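Local coordinates for putative periplasmic protein (Salmonella enterica, PDB 3OE3) that inhibits c-type lysozyme in the periplasm, and so probably helps the bacterium withstand the lysozymes of its host, at residues 3-11 against 19-27; 62-73 against 76-87. All blocks are in the same frame, centred on the assembly; numbering follows the deposited sequence.

Contact 1: residues 3-11 against 19-27; sequences QEISKSIYT and EVIYVNTEA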
loop_
_atom_site.group_PDB
_atom_site.type_symbol
_atom_site.label_atom_id
_atom_site.label_comp_id
_atom_site.label_asym_id
_atom_site.label_seq_id
_atom_site.Cartn_x
_atom_site.Cartn_y
_atom_site.Cartn_z
ATOM N N GLN C 3 -8.147 9.551 8.970
ATOM C CA GLN C 3 -8.456 10.649 8.063
ATOM C C GLN C 3 -7.529 10.699 6.838
ATOM O O GLN C 3 -7.863 11.343 5.846
ATOM C CB GLN C 3 -8.406 11.992 8.797
ATOM C CG GLN C 3 -9.387 12.120 9.975
ATOM C CD GLN C 3 -10.825 12.383 9.538
ATOM O OE1 GLN C 3 -11.079 13.188 8.644
ATOM N NE2 GLN C 3 -11.769 11.707 10.180
ATOM N N GLU C 4 -6.380 10.024 6.896
ATOM C CA GLU C 4 -5.373 10.187 5.845
ATOM C C GLU C 4 -5.208 8.984 4.922
ATOM O O GLU C 4 -4.674 9.119 3.816
ATOM C CB GLU C 4 -4.010 10.518 6.449
ATOM C CG GLU C 4 -3.971 11.853 7.154
ATOM C CD GLU C 4 -2.584 12.230 7.631
ATOM O OE1 GLU C 4 -2.028 11.509 8.489
ATOM O OE2 GLU C 4 -2.065 13.268 7.162
ATOM N N ILE C 5 -5.637 7.814 5.376
ATOM C CA ILE C 5 -5.466 6.614 4.570
ATOM C C ILE C 5 -6.818 5.925 4.402
ATOM O O ILE C 5 -7.593 5.796 5.357
ATOM C CB ILE C 5 -4.431 5.647 5.176
ATOM C CG1 ILE C 5 -3.121 6.373 5.484
ATOM C CG2 ILE C 5 -4.128 4.519 4.204
ATOM C CD1 ILE C 5 -1.904 5.474 5.422
ATOM N N SER C 6 -7.125 5.531 3.172
ATOM C CA SER C 6 -8.382 4.860 2.892
ATOM C C SER C 6 -8.162 3.802 1.824
ATOM O O SER C 6 -7.178 3.842 1.094
ATOM C CB SER C 6 -9.457 5.859 2.446
ATOM O OG SER C 6 -9.040 6.595 1.312
ATOM N N LYS C 7 -9.068 2.839 1.761
ATOM C CA LYS C 7 -8.978 1.791 0.757
ATOM C C LYS C 7 -10.182 1.858 -0.158
ATOM O O LYS C 7 -11.331 1.935 0.308
ATOM C CB LYS C 7 -8.929 0.412 1.412
ATOM C CG LYS C 7 -9.048 -0.728 0.390
ATOM C CD LYS C 7 -9.216 -2.098 1.037
ATOM C CE LYS C 7 -7.916 -2.595 1.624
ATOM N NZ LYS C 7 -7.982 -4.035 2.014
ATOM N N SER C 8 -9.917 1.834 -1.465
ATOM C CA SER C 8 -10.976 1.798 -2.463
ATOM C C SER C 8 -10.922 0.486 -3.200
ATOM O O SER C 8 -9.846 -0.011 -3.524
ATOM C CB SER C 8 -10.799 2.927 -3.465
ATOM O OG SER C 8 -11.138 4.177 -2.891
ATOM N N ILE C 9 -12.088 -0.078 -3.473
ATOM C CA ILE C 9 -12.162 -1.299 -4.253
ATOM C C ILE C 9 -12.907 -1.003 -5.561
ATOM O O ILE C 9 -13.982 -0.393 -5.547
ATOM C CB ILE C 9 -12.838 -2.425 -3.448
ATOM C CG1 ILE C 9 -11.998 -2.739 -2.197
ATOM C CG2 ILE C 9 -13.046 -3.674 -4.308
ATOM C CD1 ILE C 9 -12.476 -3.918 -1.405
ATOM N N TYR C 10 -12.315 -1.402 -6.694
ATOM C CA TYR C 10 -12.895 -1.128 -8.009
ATOM C C TYR C 10 -13.266 -2.433 -8.678
ATOM O O TYR C 10 -12.515 -3.407 -8.604
ATOM C CB TYR C 10 -11.876 -0.421 -8.916
ATOM C CG TYR C 10 -11.506 1.001 -8.532
ATOM C CD1 TYR C 10 -10.524 1.248 -7.566
ATOM C CD2 TYR C 10 -12.098 2.091 -9.161
ATOM C CE1 TYR C 10 -10.179 2.529 -7.224
ATOM C CE2 TYR C 10 -11.748 3.397 -8.804
ATOM C CZ TYR C 10 -10.787 3.596 -7.828
ATOM O OH TYR C 10 -10.419 4.889 -7.467
ATOM N N THR C 11 -14.419 -2.447 -9.343
ATOM C CA THR C 11 -14.769 -3.533 -10.244
ATOM C C THR C 11 -14.326 -3.152 -11.649
ATOM O O THR C 11 -14.642 -2.060 -12.130
ATOM C CB THR C 11 -16.282 -3.830 -10.224
ATOM O OG1 THR C 11 -17.019 -2.603 -10.132
ATOM C CG2 THR C 11 -16.618 -4.693 -9.021
ATOM N N GLU C 19 -7.784 -3.297 -5.841
ATOM C CA GLU C 19 -7.695 -2.552 -4.592
ATOM C C GLU C 19 -6.703 -1.396 -4.764
ATOM O O GLU C 19 -5.624 -1.571 -5.325
ATOM C CB GLU C 19 -7.160 -3.438 -3.457
ATOM C CG GLU C 19 -8.176 -4.274 -2.729
ATOM C CD GLU C 19 -7.598 -4.894 -1.468
ATOM O OE1 GLU C 19 -6.404 -4.654 -1.169
ATOM O OE2 GLU C 19 -8.341 -5.618 -0.779
ATOM N N VAL C 20 -7.063 -0.226 -4.259
ATOM C CA VAL C 20 -6.117 0.876 -4.178
ATOM C C VAL C 20 -6.151 1.434 -2.762
ATOM O O VAL C 20 -7.220 1.656 -2.199
ATOM C CB VAL C 20 -6.444 2.000 -5.185
ATOM C CG1 VAL C 20 -5.339 3.070 -5.149
ATOM C CG2 VAL C 20 -6.599 1.444 -6.612
ATOM N N ILE C 21 -4.973 1.622 -2.180
ATOM C CA ILE C 21 -4.848 2.371 -0.934
ATOM C C ILE C 21 -4.499 3.802 -1.313
ATOM O O ILE C 21 -3.507 4.036 -2.000
ATOM C CB ILE C 21 -3.737 1.813 -0.019
ATOM C CG1 ILE C 21 -3.975 0.346 0.325
ATOM C CG2 ILE C 21 -3.653 2.635 1.250
ATOM C CD1 ILE C 21 -5.223 0.076 1.105
ATOM N N TYR C 22 -5.335 4.753 -0.906
ATOM C CA TYR C 22 -5.039 6.149 -1.162
ATOM C C TYR C 22 -4.557 6.812 0.122
ATOM O O TYR C 22 -5.137 6.606 1.188
ATOM C CB TYR C 22 -6.288 6.876 -1.665
ATOM C CG TYR C 22 -6.690 6.499 -3.082
ATOM C CD1 TYR C 22 -5.930 6.916 -4.164
ATOM C CD2 TYR C 22 -7.840 5.761 -3.334
ATOM C CE1 TYR C 22 -6.291 6.602 -5.461
ATOM C CE2 TYR C 22 -8.220 5.440 -4.647
ATOM C CZ TYR C 22 -7.427 5.864 -5.703
ATOM O OH TYR C 22 -7.767 5.577 -7.022
ATOM N N VAL C 23 -3.498 7.601 -0.003
ATOM C CA VAL C 23 -2.956 8.396 1.095
ATOM C C VAL C 23 -3.163 9.858 0.738
ATOM O O VAL C 23 -2.689 10.335 -0.292
ATOM C CB VAL C 23 -1.460 8.132 1.298
ATOM C CG1 VAL C 23 -0.905 8.996 2.463
ATOM C CG2 VAL C 23 -1.220 6.640 1.552
ATOM N N ASN C 24 -3.911 10.559 1.573
ATOM C CA ASN C 24 -4.166 11.965 1.346
ATOM C C ASN C 24 -3.833 12.686 2.633
ATOM O O ASN C 24 -4.619 12.649 3.573
ATOM C CB ASN C 24 -5.632 12.177 0.982
ATOM C CG ASN C 24 -5.952 11.683 -0.407
ATOM O OD1 ASN C 24 -5.504 12.262 -1.390
ATOM N ND2 ASN C 24 -6.719 10.608 -0.493
ATOM N N THR C 25 -2.675 13.331 2.677
ATOM C CA THR C 25 -2.189 13.867 3.951
ATOM C C THR C 25 -2.954 15.131 4.316
ATOM O O THR C 25 -3.576 15.770 3.460
ATOM C CB THR C 25 -0.667 14.169 3.948
ATOM O OG1 THR C 25 -0.400 15.347 3.184
ATOM C CG2 THR C 25 0.136 12.987 3.366
ATOM N N GLU C 26 -2.909 15.468 5.595
ATOM C CA GLU C 26 -3.572 16.659 6.104
ATOM C C GLU C 26 -3.159 17.926 5.354
ATOM O O GLU C 26 -3.971 18.836 5.167
ATOM C CB GLU C 26 -3.278 16.801 7.593
ATOM C CG GLU C 26 -3.699 15.595 8.405
ATOM C CD GLU C 26 -3.156 15.621 9.816
ATOM O OE1 GLU C 26 -1.945 15.884 9.994
ATOM O OE2 GLU C 26 -3.943 15.367 10.750
ATOM N N ALA C 27 -1.903 17.982 4.921
ATOM C CA ALA C 27 -1.388 19.158 4.222
ATOM C C ALA C 27 -1.705 19.140 2.729
ATOM O O ALA C 27 -1.393 20.092 2.012
ATOM C CB ALA C 27 0.106 19.294 4.439
HETATM O O HOH W 1 -0.155 14.598 8.506
HETATM O O HOH W 2 -7.260 8.725 1.793
#
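Tyr-22 OH donates a hydrogen bond to Tyr-10 OH (2.8 Å), the two tyrosines reaching for each other from opposite directions on the face that also carries Ser-6, Ser-8 and Val-20. Ser-8 OG lies at the edge of the Tyr-22 ring, in its plane, 3.6 Å from CE2. Val-20 touches both rings: its CG1 rests over one face of Tyr-22, offset toward the rim, and its CG2 approaches Tyr-10 CE1 obliquely at 3.8 Å. These side chains stand on the first hairpin of an eight-stranded antiparallel barrel, where strands 5-12 and 16-24 are joined by paired backbone bonds at Ser-6/Tyr-22 and Ser-8/Val-20. On the other face of the hairpin, Ile-5 CG2 meets Ile-21 CG2 at 3.5 Å. Beyond them Lys-7, bent at chi3 (-75°), swings NZ over the carboxylate of Glu-19 and forms a salt bridge to OE2 (3.2 Å) from well above its plane. Both charged ends also bond to the backbone of Met-40 of the second subunit. Past the strand ends the extended side chain of Glu-4 reaches residues 25-26, and Glu-26 N donates to Glu-4 OE2 (2.8 Å), on the anti lone pair. Water 1 donates to this same oxygen and to Glu-26 OE1, linking two carboxylates whose planes lie 48° apart, while Glu-4 OE1 accepts from Tyr-31 and Asn-29 of the second subunit.

Contact 2: residues 62-73 against 76-87; sequences TYKLYTKGKTAE and EGDDKPVLSNCS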
loop_
_atom_site.group_PDB
_atom_site.type_symbol
_atom_site.label_atom_id
_atom_site.label_comp_id
_atom_site.label_asym_id
_atom_site.label_seq_id
_atom_site.Cartn_x
_atom_site.Cartn_y
_atom_site.Cartn_z
ATOM N N THR C 62 6.591 1.043 -14.639
ATOM C CA THR C 62 5.950 1.980 -15.552
ATOM C C THR C 62 4.435 2.033 -15.357
ATOM O O THR C 62 3.717 2.580 -16.189
ATOM C CB THR C 62 6.259 1.634 -17.024
ATOM O OG1 THR C 62 5.683 0.363 -17.347
ATOM C CG2 THR C 62 7.773 1.583 -17.259
ATOM N N TYR C 63 3.943 1.480 -14.247
ATOM C CA TYR C 63 2.529 1.581 -13.938
ATOM C C TYR C 63 2.104 3.028 -13.774
ATOM O O TYR C 63 2.780 3.818 -13.107
ATOM C CB TYR C 63 2.184 0.813 -12.650
ATOM C CG TYR C 63 2.385 -0.688 -12.756
ATOM C CD1 TYR C 63 1.618 -1.459 -13.635
ATOM C CD2 TYR C 63 3.325 -1.333 -11.971
ATOM C CE1 TYR C 63 1.793 -2.814 -13.719
ATOM C CE2 TYR C 63 3.513 -2.703 -12.059
ATOM C CZ TYR C 63 2.749 -3.438 -12.941
ATOM O OH TYR C 63 2.931 -4.799 -13.036
ATOM N N LYS C 64 0.976 3.361 -14.387
ATOM C CA LYS C 64 0.297 4.615 -14.147
ATOM C C LYS C 64 -1.199 4.353 -13.932
ATOM O O LYS C 64 -1.823 3.513 -14.609
ATOM C CB LYS C 64 0.529 5.594 -15.306
ATOM C CG LYS C 64 1.969 6.067 -15.426
ATOM C CD LYS C 64 2.124 7.078 -16.563
ATOM C CE LYS C 64 3.481 7.764 -16.518
ATOM N NZ LYS C 64 4.596 6.788 -16.404
ATOM N N LEU C 65 -1.759 5.068 -12.967
ATOM C CA LEU C 65 -3.144 4.902 -12.584
ATOM C C LEU C 65 -3.844 6.210 -12.904
ATOM O O LEU C 65 -3.503 7.276 -12.359
ATOM C CB LEU C 65 -3.225 4.587 -11.074
ATOM C CG LEU C 65 -4.621 4.563 -10.447
ATOM C CD1 LEU C 65 -5.412 3.371 -10.995
ATOM C CD2 LEU C 65 -4.540 4.512 -8.900
ATOM N N TYR C 66 -4.801 6.153 -13.823
ATOM C CA TYR C 66 -5.520 7.349 -14.212
ATOM C C TYR C 66 -6.918 7.289 -13.651
ATOM O O TYR C 66 -7.653 6.338 -13.914
ATOM C CB TYR C 66 -5.578 7.464 -15.733
ATOM C CG TYR C 66 -4.218 7.598 -16.357
ATOM C CD1 TYR C 66 -3.667 8.844 -16.597
ATOM C CD2 TYR C 66 -3.470 6.478 -16.689
ATOM C CE1 TYR C 66 -2.415 8.969 -17.163
ATOM C CE2 TYR C 66 -2.218 6.598 -17.254
ATOM C CZ TYR C 66 -1.700 7.846 -17.492
ATOM O OH TYR C 66 -0.453 7.970 -18.061
ATOM N N THR C 67 -7.297 8.301 -12.880
ATOM C CA THR C 67 -8.611 8.283 -12.262
ATOM C C THR C 67 -9.367 9.576 -12.518
ATOM O O THR C 67 -8.772 10.648 -12.650
ATOM C CB THR C 67 -8.534 8.022 -10.740
ATOM O OG1 THR C 67 -8.309 9.252 -10.040
ATOM C CG2 THR C 67 -7.415 7.026 -10.409
ATOM N N LYS C 68 -10.687 9.444 -12.585
ATOM C CA LYS C 68 -11.591 10.537 -12.890
ATOM C C LYS C 68 -12.905 10.214 -12.206
ATOM O O LYS C 68 -13.582 9.270 -12.592
ATOM C CB LYS C 68 -11.800 10.629 -14.400
ATOM C CG LYS C 68 -12.696 11.771 -14.842
ATOM C CD LYS C 68 -12.040 13.113 -14.585
ATOM C CE LYS C 68 -12.952 14.255 -15.011
ATOM N NZ LYS C 68 -13.369 14.118 -16.434
ATOM N N GLY C 69 -13.263 10.988 -11.186
ATOM C CA GLY C 69 -14.470 10.709 -10.427
ATOM C C GLY C 69 -14.417 9.323 -9.803
ATOM O O GLY C 69 -13.510 9.004 -9.025
ATOM N N LYS C 70 -15.385 8.488 -10.161
ATOM C CA LYS C 70 -15.494 7.144 -9.603
ATOM C C LYS C 70 -14.785 6.120 -10.467
ATOM O O LYS C 70 -14.801 4.928 -10.154
ATOM C CB LYS C 70 -16.963 6.735 -9.492
ATOM C CG LYS C 70 -17.799 7.647 -8.633
ATOM C CD LYS C 70 -19.236 7.180 -8.622
ATOM C CE LYS C 70 -20.143 8.243 -8.036
ATOM N NZ LYS C 70 -21.438 8.257 -8.753
ATOM N N THR C 71 -14.175 6.574 -11.559
ATOM C CA THR C 71 -13.630 5.653 -12.539
ATOM C C THR C 71 -12.111 5.652 -12.524
ATOM O O THR C 71 -11.472 6.574 -12.012
ATOM C CB THR C 71 -14.134 5.968 -13.966
ATOM O OG1 THR C 71 -13.475 7.136 -14.470
ATOM C CG2 THR C 71 -15.645 6.185 -13.966
ATOM N N ALA C 72 -11.527 4.605 -13.085
ATOM C CA ALA C 72 -10.076 4.484 -13.081
ATOM C C ALA C 72 -9.620 3.529 -14.179
ATOM O O ALA C 72 -10.393 2.694 -14.658
ATOM C CB ALA C 72 -9.584 3.993 -11.725
ATOM N N GLU C 73 -8.350 3.653 -14.548
ATOM C CA GLU C 73 -7.721 2.780 -15.523
ATOM C C GLU C 73 -6.293 2.565 -15.068
ATOM O O GLU C 73 -5.610 3.521 -14.707
ATOM C CB GLU C 73 -7.701 3.434 -16.915
ATOM C CG GLU C 73 -9.054 3.915 -17.428
ATOM C CD GLU C 73 -9.862 2.806 -18.076
ATOM O OE1 GLU C 73 -9.290 1.732 -18.334
ATOM O OE2 GLU C 73 -11.066 3.011 -18.335
ATOM N N GLU C 76 0.405 0.205 -18.133
ATOM C CA GLU C 76 1.847 0.104 -17.977
ATOM C C GLU C 76 2.469 0.430 -19.324
ATOM O O GLU C 76 1.775 0.431 -20.349
ATOM C CB GLU C 76 2.243 -1.319 -17.551
ATOM C CG GLU C 76 1.817 -2.390 -18.547
ATOM C CD GLU C 76 2.083 -3.808 -18.054
ATOM O OE1 GLU C 76 2.925 -3.978 -17.147
ATOM O OE2 GLU C 76 1.451 -4.753 -18.581
ATOM N N GLY C 77 3.767 0.698 -19.325
ATOM C CA GLY C 77 4.480 0.968 -20.561
ATOM C C GLY C 77 3.815 2.054 -21.383
ATOM O O GLY C 77 3.418 3.100 -20.863
ATOM N N ASP C 78 3.707 1.809 -22.685
ATOM C CA ASP C 78 3.098 2.765 -23.600
ATOM C C ASP C 78 1.583 2.666 -23.563
ATOM O O ASP C 78 0.946 2.317 -24.560
ATOM C CB ASP C 78 3.606 2.535 -25.026
ATOM C CG ASP C 78 3.007 3.509 -26.027
ATOM O OD1 ASP C 78 2.549 4.593 -25.610
ATOM O OD2 ASP C 78 2.993 3.189 -27.234
ATOM N N ASP C 79 1.012 2.986 -22.402
ATOM C CA ASP C 79 -0.433 2.920 -22.200
ATOM C C ASP C 79 -1.025 1.554 -22.555
ATOM O O ASP C 79 -2.124 1.460 -23.103
ATOM C CB ASP C 79 -1.150 4.049 -22.955
ATOM C CG ASP C 79 -0.789 5.430 -22.426
ATOM O OD1 ASP C 79 -0.438 5.545 -21.226
ATOM O OD2 ASP C 79 -0.847 6.400 -23.219
ATOM N N LYS C 80 -0.283 0.495 -22.248
ATOM C CA LYS C 80 -0.792 -0.865 -22.381
ATOM C C LYS C 80 -1.745 -1.170 -21.225
ATOM O O LYS C 80 -1.365 -1.053 -20.072
ATOM C CB LYS C 80 0.366 -1.852 -22.361
ATOM C CG LYS C 80 -0.072 -3.304 -22.511
ATOM C CD LYS C 80 1.111 -4.246 -22.640
ATOM C CE LYS C 80 0.643 -5.662 -22.943
ATOM N NZ LYS C 80 1.786 -6.600 -23.148
ATOM N N PRO C 81 -2.991 -1.550 -21.538
ATOM C CA PRO C 81 -3.993 -1.817 -20.502
ATOM C C PRO C 81 -3.565 -2.921 -19.552
ATOM O O PRO C 81 -3.065 -3.960 -19.981
ATOM C CB PRO C 81 -5.226 -2.255 -21.302
ATOM C CG PRO C 81 -5.024 -1.661 -22.660
ATOM C CD PRO C 81 -3.545 -1.702 -22.895
ATOM N N VAL C 82 -3.767 -2.685 -18.261
ATOM C CA VAL C 82 -3.564 -3.714 -17.255
ATOM C C VAL C 82 -4.919 -4.057 -16.639
ATOM O O VAL C 82 -5.337 -5.217 -16.646
ATOM C CB VAL C 82 -2.585 -3.258 -16.178
ATOM C CG1 VAL C 82 -2.450 -4.329 -15.105
ATOM C CG2 VAL C 82 -1.234 -2.933 -16.808
ATOM N N LEU C 83 -5.617 -3.040 -16.148
ATOM C CA LEU C 83 -6.984 -3.199 -15.669
ATOM C C LEU C 83 -7.797 -2.056 -16.255
ATOM O O LEU C 83 -7.373 -0.902 -16.178
ATOM C CB LEU C 83 -7.033 -3.201 -14.140
ATOM C CG LEU C 83 -6.427 -4.416 -13.451
ATOM C CD1 LEU C 83 -6.294 -4.150 -11.958
ATOM C CD2 LEU C 83 -7.280 -5.664 -13.704
ATOM N N SER C 84 -8.951 -2.367 -16.857
ATOM C CA SER C 84 -9.666 -1.392 -17.681
ATOM C C SER C 84 -11.097 -1.187 -17.218
ATOM O O SER C 84 -11.704 -2.090 -16.629
ATOM C CB SER C 84 -9.695 -1.831 -19.151
ATOM O OG SER C 84 -8.394 -1.979 -19.704
ATOM N N ASN C 85 -11.620 0.008 -17.471
ATOM C CA ASN C 85 -13.003 0.332 -17.159
ATOM C C ASN C 85 -13.319 0.019 -15.705
ATOM O O ASN C 85 -14.310 -0.621 -15.387
ATOM C CB ASN C 85 -13.948 -0.417 -18.108
ATOM C CG ASN C 85 -15.401 0.004 -17.953
ATOM O OD1 ASN C 85 -15.710 1.162 -17.666
ATOM N ND2 ASN C 85 -16.302 -0.942 -18.160
ATOM N N CYS C 86 -12.462 0.491 -14.809
ATOM C CA CYS C 86 -12.672 0.265 -13.386
ATOM C C CYS C 86 -13.616 1.302 -12.799
ATOM O O CYS C 86 -13.539 2.483 -13.133
ATOM C CB CYS C 86 -11.331 0.316 -12.640
ATOM S SG CYS C 86 -10.157 -0.972 -13.195
ATOM N N SER C 87 -14.525 0.864 -11.938
ATOM C CA SER C 87 -15.384 1.814 -11.228
ATOM C C SER C 87 -15.422 1.435 -9.773
ATOM O O SER C 87 -15.373 0.251 -9.440
ATOM C CB SER C 87 -16.805 1.810 -11.794
ATOM O OG SER C 87 -16.857 2.484 -13.036
HETATM O O HOH W 3 2.891 4.162 -18.249
HETATM O O HOH W 4 -1.493 8.035 -20.683
#
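Thr-62 OG1 accepts a hydrogen bond from Gly-77 N (2.8 Å), and water 3 donates to both Thr-62 O and Gly-77 O, so the two segments are bridged twice at this end. Beside it Tyr-63 and Glu-76 run the same way, CE1 3.8 Å from OE1, with Val-82 CG2 at the ring edge. Towards the other end Glu-73 bends at chi2 (-83°), and Asn-85 N donates to Glu-73 OE1 (3.0 Å), coming from above the carboxylate plane, so a side chain receives this amide where the partner strand turns a corner. Next along, Ala-72 and Cys-86 form a hydrogen-bonded antiparallel pair, the N-H and C=O of each bonding to the other. Thr-71 follows, its CG2 facing Ser-87 OG across the strands. With OG1 between its own N and carbonyl carbon (chi1 74°), Thr-71 points the hydroxyl back to Lys-68 O at the start of the type II' turn Lys-68 to Thr-71. That carbonyl oxygen is gripped twice, by Thr-71 N (2.9 Å) and by Thr-71 OG1 (2.8 Å), which arrives in the carbonyl plane on a lone pair. The hairpin of strands 71-76 and 80-88 is flanked by strand 64-68 on one side and strand 5-12 on the other, where the barrel closes.

Contact 1 comes first along the chain and is complete before contact 2 begins; their centres lie 16 Å apart, on opposite sides of the chain's centre. Contact 1 holds the first two strands of the barrel together and contact 2 belongs to the last three, yet the two are neighbours because the sheet closes on itself. The seam runs between strands 5-12 and 80-88: Thr-11 N probably hydrogen-bonds to Ser-87 O (2.9 Å), and Tyr-10 packs with CE2 3.7 Å from Ala-72 CB. The Cys-12 to Cys-86 disulfide adds a covalent link across this same seam, fastening the beginning of the barrel to its end.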